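BF1531-like N-terminal domain-containing protein (Bacteroides fragilis, PDB 3SLR) is of unknown function but may act as a hydrolase on ester bonds, this piece joining an FkbH N-terminal domain of the SGNH-hydrolase clan to a magnesium-binding, HAD-like phosphatase domain. Local coordinates at residues Y58-V61 with E62-M66; S189-V192 with N193-I197; T259-Q262 with E263-K267. All coordinates share one frame; numbering follows the deposited sequence.

Contact 1 (Y58-V61 with E62-M66)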
# COMPACT_ATOMS: atom_id res chain seq x y z
N TYR A 58 -0.34 2.43 27.09
CA TYR A 58 -0.78 1.08 26.71
C TYR A 58 -2.28 0.82 26.90
O TYR A 58 -2.82 1.00 27.99
CB TYR A 58 0.04 0.03 27.46
CG TYR A 58 -0.41 -1.40 27.20
CD1 TYR A 58 0.01 -2.09 26.07
CD2 TYR A 58 -1.24 -2.06 28.09
CE1 TYR A 58 -0.39 -3.39 25.83
CE2 TYR A 58 -1.64 -3.37 27.87
CZ TYR A 58 -1.22 -4.03 26.74
OH TYR A 58 -1.63 -5.33 26.52
N ASN A 59 -2.93 0.37 25.83
CA ASN A 59 -4.32 -0.06 25.87
C ASN A 59 -5.28 0.99 26.46
O ASN A 59 -6.07 0.70 27.36
CB ASN A 59 -4.44 -1.41 26.60
CG ASN A 59 -5.82 -2.01 26.52
OD1 ASN A 59 -6.53 -1.84 25.53
ND2 ASN A 59 -6.22 -2.72 27.57
N GLN A 60 -5.21 2.20 25.93
CA GLN A 60 -6.10 3.28 26.37
C GLN A 60 -6.85 3.92 25.21
O GLN A 60 -7.15 5.12 25.24
CB GLN A 60 -5.32 4.35 27.15
CG GLN A 60 -4.76 3.87 28.48
CD GLN A 60 -4.31 5.01 29.37
OE1 GLN A 60 -4.43 6.17 29.01
NE2 GLN A 60 -3.77 4.67 30.54
N VAL A 61 -7.16 3.13 24.19
CA VAL A 61 -7.83 3.66 23.01
C VAL A 61 -9.17 4.28 23.39
O VAL A 61 -9.39 5.46 23.19
CB VAL A 61 -8.05 2.59 21.94
CG1 VAL A 61 -8.87 3.15 20.79
CG2 VAL A 61 -6.71 2.08 21.43
N GLU A 62 -10.05 3.46 23.95
CA GLU A 62 -11.38 3.93 24.31
C GLU A 62 -11.30 5.01 25.39
O GLU A 62 -11.98 6.03 25.32
CB GLU A 62 -12.25 2.76 24.78
CG GLU A 62 -12.52 1.71 23.69
CD GLU A 62 -11.32 0.80 23.44
OE1 GLU A 62 -10.43 0.70 24.31
OE2 GLU A 62 -11.28 0.17 22.36
N ARG A 63 -10.45 4.79 26.38
CA ARG A 63 -10.27 5.72 27.49
C ARG A 63 -9.98 7.13 26.98
O ARG A 63 -10.60 8.10 27.41
CB ARG A 63 -9.13 5.24 28.39
CG ARG A 63 -8.40 6.33 29.17
CD ARG A 63 -9.16 6.75 30.41
NE ARG A 63 -8.45 7.80 31.14
CZ ARG A 63 -8.79 8.22 32.36
NH1 ARG A 63 -9.82 7.67 32.99
NH2 ARG A 63 -8.09 9.18 32.95
N GLN A 64 -9.04 7.24 26.04
CA GLN A 64 -8.62 8.54 25.53
C GLN A 64 -9.66 9.19 24.62
O GLN A 64 -9.89 10.39 24.68
CB GLN A 64 -7.29 8.41 24.78
CG GLN A 64 -6.10 8.17 25.70
CD GLN A 64 -5.76 9.40 26.53
OE1 GLN A 64 -5.54 10.48 26.00
NE2 GLN A 64 -5.71 9.23 27.85
N ILE A 65 -10.29 8.38 23.78
CA ILE A 65 -11.27 8.89 22.83
C ILE A 65 -12.57 9.31 23.53
O ILE A 65 -13.23 10.27 23.12
CB ILE A 65 -11.56 7.87 21.70
CG1 ILE A 65 -10.29 7.58 20.89
CG2 ILE A 65 -12.66 8.36 20.77
CD1 ILE A 65 -9.68 8.81 20.22
N MSE A 66 -12.93 8.59 24.59
CA MSE A 66 -14.18 8.80 25.31
C MSE A 66 -14.12 10.00 26.26
O MSE A 66 -15.15 10.57 26.63
CB MSE A 66 -14.56 7.56 26.13
CG MSE A 66 -14.73 6.28 25.31
SE MSE A 66 -16.21 6.35 24.04
CE MSE A 66 -17.71 6.44 25.30
O HOH W 1 -7.27 0.17 24.12
O HOH W 2 -9.17 1.90 26.83

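Contact 2 (S189-V192 with N193-I197)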
# COMPACT_ATOMS: atom_id res chain seq x y z
N SER A 189 6.89 -15.38 20.29
CA SER A 189 7.84 -15.30 21.39
C SER A 189 8.02 -13.86 21.86
O SER A 189 8.06 -13.58 23.06
CB SER A 189 9.18 -15.90 20.96
OG SER A 189 10.04 -16.04 22.07
N VAL A 190 8.15 -12.95 20.91
CA VAL A 190 8.26 -11.53 21.22
C VAL A 190 6.97 -11.01 21.88
O VAL A 190 7.02 -10.32 22.89
CB VAL A 190 8.56 -10.71 19.96
CG1 VAL A 190 8.35 -9.23 20.22
CG2 VAL A 190 9.99 -10.98 19.49
N TYR A 191 5.82 -11.37 21.31
CA TYR A 191 4.54 -10.92 21.86
C TYR A 191 4.35 -11.38 23.31
O TYR A 191 3.92 -10.62 24.17
CB TYR A 191 3.36 -11.40 21.01
CG TYR A 191 2.04 -11.28 21.73
CD1 TYR A 191 1.44 -10.04 21.91
CD2 TYR A 191 1.39 -12.41 22.23
CE1 TYR A 191 0.22 -9.92 22.57
CE2 TYR A 191 0.18 -12.30 22.91
CZ TYR A 191 -0.40 -11.06 23.07
OH TYR A 191 -1.60 -10.96 23.73
N VAL A 192 4.69 -12.64 23.58
CA VAL A 192 4.54 -13.16 24.93
C VAL A 192 5.33 -12.31 25.93
O VAL A 192 4.84 -11.99 27.03
CB VAL A 192 4.96 -14.65 24.98
CG1 VAL A 192 5.20 -15.10 26.40
CG2 VAL A 192 3.89 -15.50 24.30
N ASN A 193 6.52 -11.88 25.53
CA ASN A 193 7.41 -11.20 26.46
C ASN A 193 7.37 -9.67 26.42
O ASN A 193 7.93 -9.00 27.29
CB ASN A 193 8.84 -11.68 26.24
CG ASN A 193 9.00 -13.15 26.56
OD1 ASN A 193 9.47 -13.94 25.73
ND2 ASN A 193 8.58 -13.54 27.76
N THR A 194 6.70 -9.10 25.41
CA THR A 194 6.75 -7.65 25.23
C THR A 194 5.42 -7.00 24.88
O THR A 194 5.30 -5.77 24.90
CB THR A 194 7.75 -7.26 24.14
OG1 THR A 194 7.24 -7.65 22.85
CG2 THR A 194 9.11 -7.90 24.38
N GLU A 195 4.42 -7.82 24.53
CA GLU A 195 3.13 -7.31 24.07
C GLU A 195 3.22 -6.65 22.69
O GLU A 195 2.27 -6.02 22.22
CB GLU A 195 2.52 -6.35 25.10
CG GLU A 195 1.64 -7.02 26.13
CD GLU A 195 0.33 -7.50 25.53
OE1 GLU A 195 -0.35 -6.69 24.86
OE2 GLU A 195 -0.03 -8.68 25.73
N ILE A 196 4.35 -6.82 22.02
CA ILE A 196 4.48 -6.33 20.65
C ILE A 196 3.91 -7.37 19.69
O ILE A 196 4.34 -8.53 19.70
CB ILE A 196 5.95 -6.04 20.28
CG1 ILE A 196 6.53 -5.00 21.24
CG2 ILE A 196 6.06 -5.56 18.83
CD1 ILE A 196 7.99 -4.68 20.98
N ILE A 197 2.95 -6.96 18.87
CA ILE A 197 2.15 -7.90 18.07
C ILE A 197 2.65 -8.02 16.64
O ILE A 197 2.29 -8.96 15.93
CB ILE A 197 0.64 -7.51 18.07
CG1 ILE A 197 -0.23 -8.73 17.73
CG2 ILE A 197 0.37 -6.35 17.14
CD1 ILE A 197 -0.55 -9.57 18.95

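Contact 3 (T259-Q262 with E263-K267)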
# COMPACT_ATOMS: atom_id res chain seq x y z
N THR A 259 0.34 -11.21 -19.73
CA THR A 259 -1.08 -10.89 -19.86
C THR A 259 -1.65 -10.36 -18.54
O THR A 259 -2.34 -9.34 -18.52
CB THR A 259 -1.90 -12.14 -20.29
OG1 THR A 259 -1.65 -12.41 -21.67
CG2 THR A 259 -3.40 -11.91 -20.10
N GLU A 260 -1.37 -11.06 -17.45
CA GLU A 260 -1.89 -10.68 -16.14
C GLU A 260 -1.28 -9.37 -15.64
O GLU A 260 -1.94 -8.58 -14.97
CB GLU A 260 -1.74 -11.82 -15.14
CG GLU A 260 -2.54 -13.05 -15.59
CD GLU A 260 -2.40 -14.26 -14.69
OE1 GLU A 260 -1.57 -14.24 -13.75
OE2 GLU A 260 -3.13 -15.25 -14.94
N PHE A 261 -0.01 -9.15 -15.96
CA PHE A 261 0.65 -7.88 -15.67
C PHE A 261 0.04 -6.72 -16.47
O PHE A 261 -0.18 -5.64 -15.92
CB PHE A 261 2.16 -7.98 -15.93
CG PHE A 261 2.90 -6.67 -15.75
CD1 PHE A 261 2.80 -5.96 -14.56
CD2 PHE A 261 3.71 -6.17 -16.75
CE1 PHE A 261 3.48 -4.76 -14.39
CE2 PHE A 261 4.39 -4.97 -16.59
CZ PHE A 261 4.27 -4.27 -15.41
N GLN A 262 -0.24 -6.95 -17.75
CA GLN A 262 -0.91 -5.92 -18.56
C GLN A 262 -2.30 -5.62 -18.01
O GLN A 262 -2.76 -4.49 -18.08
CB GLN A 262 -1.02 -6.33 -20.02
CG GLN A 262 0.27 -6.22 -20.79
CD GLN A 262 0.07 -6.39 -22.28
OE1 GLN A 262 -0.99 -6.05 -22.83
NE2 GLN A 262 1.08 -6.91 -22.95
N GLU A 263 -2.97 -6.63 -17.46
CA GLU A 263 -4.30 -6.42 -16.87
C GLU A 263 -4.24 -5.50 -15.64
O GLU A 263 -5.17 -4.73 -15.39
CB GLU A 263 -4.95 -7.77 -16.52
CG GLU A 263 -5.33 -8.55 -17.76
CD GLU A 263 -5.69 -10.00 -17.48
OE1 GLU A 263 -5.45 -10.48 -16.34
OE2 GLU A 263 -6.20 -10.67 -18.41
N TRP A 264 -3.16 -5.60 -14.88
CA TRP A 264 -2.92 -4.71 -13.75
C TRP A 264 -2.72 -3.27 -14.27
O TRP A 264 -3.27 -2.32 -13.72
CB TRP A 264 -1.68 -5.19 -12.99
CG TRP A 264 -1.33 -4.40 -11.74
CD1 TRP A 264 -1.95 -4.48 -10.52
CD2 TRP A 264 -0.27 -3.46 -11.60
NE1 TRP A 264 -1.34 -3.63 -9.63
CE2 TRP A 264 -0.30 -2.99 -10.26
CE3 TRP A 264 0.71 -2.95 -12.46
CZ2 TRP A 264 0.60 -2.05 -9.78
CZ3 TRP A 264 1.61 -2.02 -11.97
CH2 TRP A 264 1.55 -1.57 -10.64
N VAL A 265 -1.94 -3.13 -15.33
CA VAL A 265 -1.69 -1.80 -15.91
C VAL A 265 -3.01 -1.21 -16.40
O VAL A 265 -3.29 -0.02 -16.20
CB VAL A 265 -0.66 -1.87 -17.03
CG1 VAL A 265 -0.51 -0.49 -17.72
CG2 VAL A 265 0.68 -2.34 -16.46
N LYS A 266 -3.83 -2.05 -17.02
CA LYS A 266 -5.14 -1.64 -17.51
C LYS A 266 -6.00 -1.08 -16.38
O LYS A 266 -6.71 -0.09 -16.57
CB LYS A 266 -5.84 -2.83 -18.17
CG LYS A 266 -7.24 -2.52 -18.69
CD LYS A 266 -7.83 -3.74 -19.41
CE LYS A 266 -9.01 -3.35 -20.30
NZ LYS A 266 -10.31 -3.66 -19.65
N LYS A 267 -5.97 -1.73 -15.22
CA LYS A 267 -6.71 -1.20 -14.07
C LYS A 267 -6.22 0.19 -13.64
O LYS A 267 -7.02 1.06 -13.29
CB LYS A 267 -6.69 -2.17 -12.88
CG LYS A 267 -7.59 -3.39 -13.07
CD LYS A 267 -7.60 -4.27 -11.81
CE LYS A 267 -6.27 -5.01 -11.63
NZ LYS A 267 -6.34 -5.97 -10.45

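Contact 1 (Y58-V61 with E62-M66)
Gln60, at the N-cap position, and Val61 meet Gln64 and Ile65 across the first turn of helix 61-66, which lies in the connection from strand 50-55 to strand 79-83 of the parallel sheet of the FkbH N-terminal domain. The opening backbone bonds of the helix run from Gln64 N to Gln60 O (3.0 Å) and from Ile65 N to Val61 O (3.1 Å). The tight side is inward. Val61 and Ile65 turn their branches onto Phe111 of helix 104-118, and Val61 also rests on Leu28 of strand 22-29. With CG beside its own backbone N (chi1 -72°), Gln64 brings that atom to 3.3 Å from Gln60 O. Its buried amide is held from the next helix, where Tyr72 N donates to Gln64 OE1. Outward the packing is looser. The aliphatic start of Arg63 runs alongside Gln60, both pointing the same way, with Arg63 CG 4.0 Å from Gln60 OE1, and the guanidinium is turned 66° against the amide. Water takes over at the N-terminal start of the helix: the N-H groups of Val61 and Arg63 each donate to a separate water, and Glu62 OE1 accepts from both. Glu62 can reach them because its chain doubles back at chi2 (76°), its other oxygen, OE2, being hydrogen-bonded to His84. A carboxylate placed beside the N-terminal turn would probably be stabilised by the helix dipole. The water on Val61 N also donates to Asn59 OD1, 2.6 Å away.

Contact 2 (S189-V192 with N193-I197)
A chi1 of 70° puts Thr194 OG1 between its own backbone N and carbonyl carbon and so turns the hydroxyl back onto Val190 O, whereas a chi1 of 165° swings the Tyr191 ring away from its backbone N to lie beside Glu195 and Ile197. The hydroxyl donates to Val190 O at 2.7 Å, from well above the carbonyl plane. Thr194 N and Asn193 N make weak bonds to the same oxygen, so three donors gather on it as the regular helical pattern gives out. Thr194 OG1 in turn accepts from Ile196 N (3.1 Å), closing an ST turn. This is the C-terminal end of helix 188-194 in the FkbH N-terminal domain: Glu195 leaves the helix with a positive phi of 70°, its N still bonded to Tyr191 O at 2.9 Å, and the chain then turns back past the last turn. That reversal brings Ile196 O to the edge of the Tyr191 ring, in its plane, and within 3.2 Å of Tyr191 CA in a CA-H...O contact. Ile197 CD1 comes in obliquely against the ring, 3.6 Å from Tyr191 CD1. On the Val190 side of the turn, Val190 CG1 touches Ile196 CB at 4.0 Å. The Glu195 carboxylate runs alongside the ring, pointing the same way, its plane turned well away from that of the ring, with OE2 3.4 Å from Tyr191 CE1. Lys88 NZ ties the two ends together, salt-bridged to Glu195 OE2 and hydrogen-bonded to Tyr191 OH, while Glu195 OE1 is hydrogen-bonded to Tyr58 OH.

Contact 3 (T259-Q262 with E263-K267)
Lys266 N donates to Gln262 O at 2.9 Å, and the buried side-chain OE1 of Gln262 takes the N-H groups of both Val297 and Leu298. Its NE2 donates to Ile233 O, so the amide is fixed in rotation and stitches the helix to two loops. On another flank, Phe261 and Trp264, three residues apart, both carry CG opposite the backbone N (chi1 176° and -177°), which sends the two rings off the same side of the helix. They meet obliquely, Phe261 CE1 lying 3.8 Å from Trp264 CE3, and both press on Leu364 and Leu367 of helix 363-368. Val265 CG2 sits over one face of the Phe261 ring toward its rim, 4.2 Å from Phe261 CZ. All of this belongs to helix 255-270, in the connection between the neighbouring parallel strands 224-227 and 274-280 of the HAD-like domain; Val265 packs directly on Leu225 and Leu227 of the first of them. The more polar flank is formed by Glu263. Its N donates to Thr259 O (3.0 Å), and its extended chain runs back over the preceding turn, with Glu263 CG 3.2 Å from Thr259 O. At the far end the carboxylate straddles two residues: Glu263 OE2 touches Thr259 CG2 at 3.5 Å, while Glu263 OE1 lies 3.6 Å from Glu260 CA. The Glu260 carboxylate is turned only 22° from it, but the nearest oxygens of the two, Glu260 OE2 and Glu263 OE1, stay 5.5 Å apart, which probably limits the repulsion between them.

In the fold
Contacts 1 and 2 both belong to the FkbH N-terminal domain. Their centres are 21 Å apart, yet they touch directly: Tyr58 OH lies 2.5 Å from Glu195 OE1, probably a hydrogen bond, joining the loop before helix 61-66 to the turn after helix 188-194. Contact 3 lies across the chain's centre in the HAD-like domain, 43 Å from contact 1 and 40 Å from contact 2 between centres, and touches neither. It alone comes near the metal site. The Phe261 side chain is about 10 Å from a bound magnesium ion and about 9 Å from the side chains of the metal ligands Asp228 and Asp336, too far to be a ligand itself, whereas contacts 1 and 2 are remote from it.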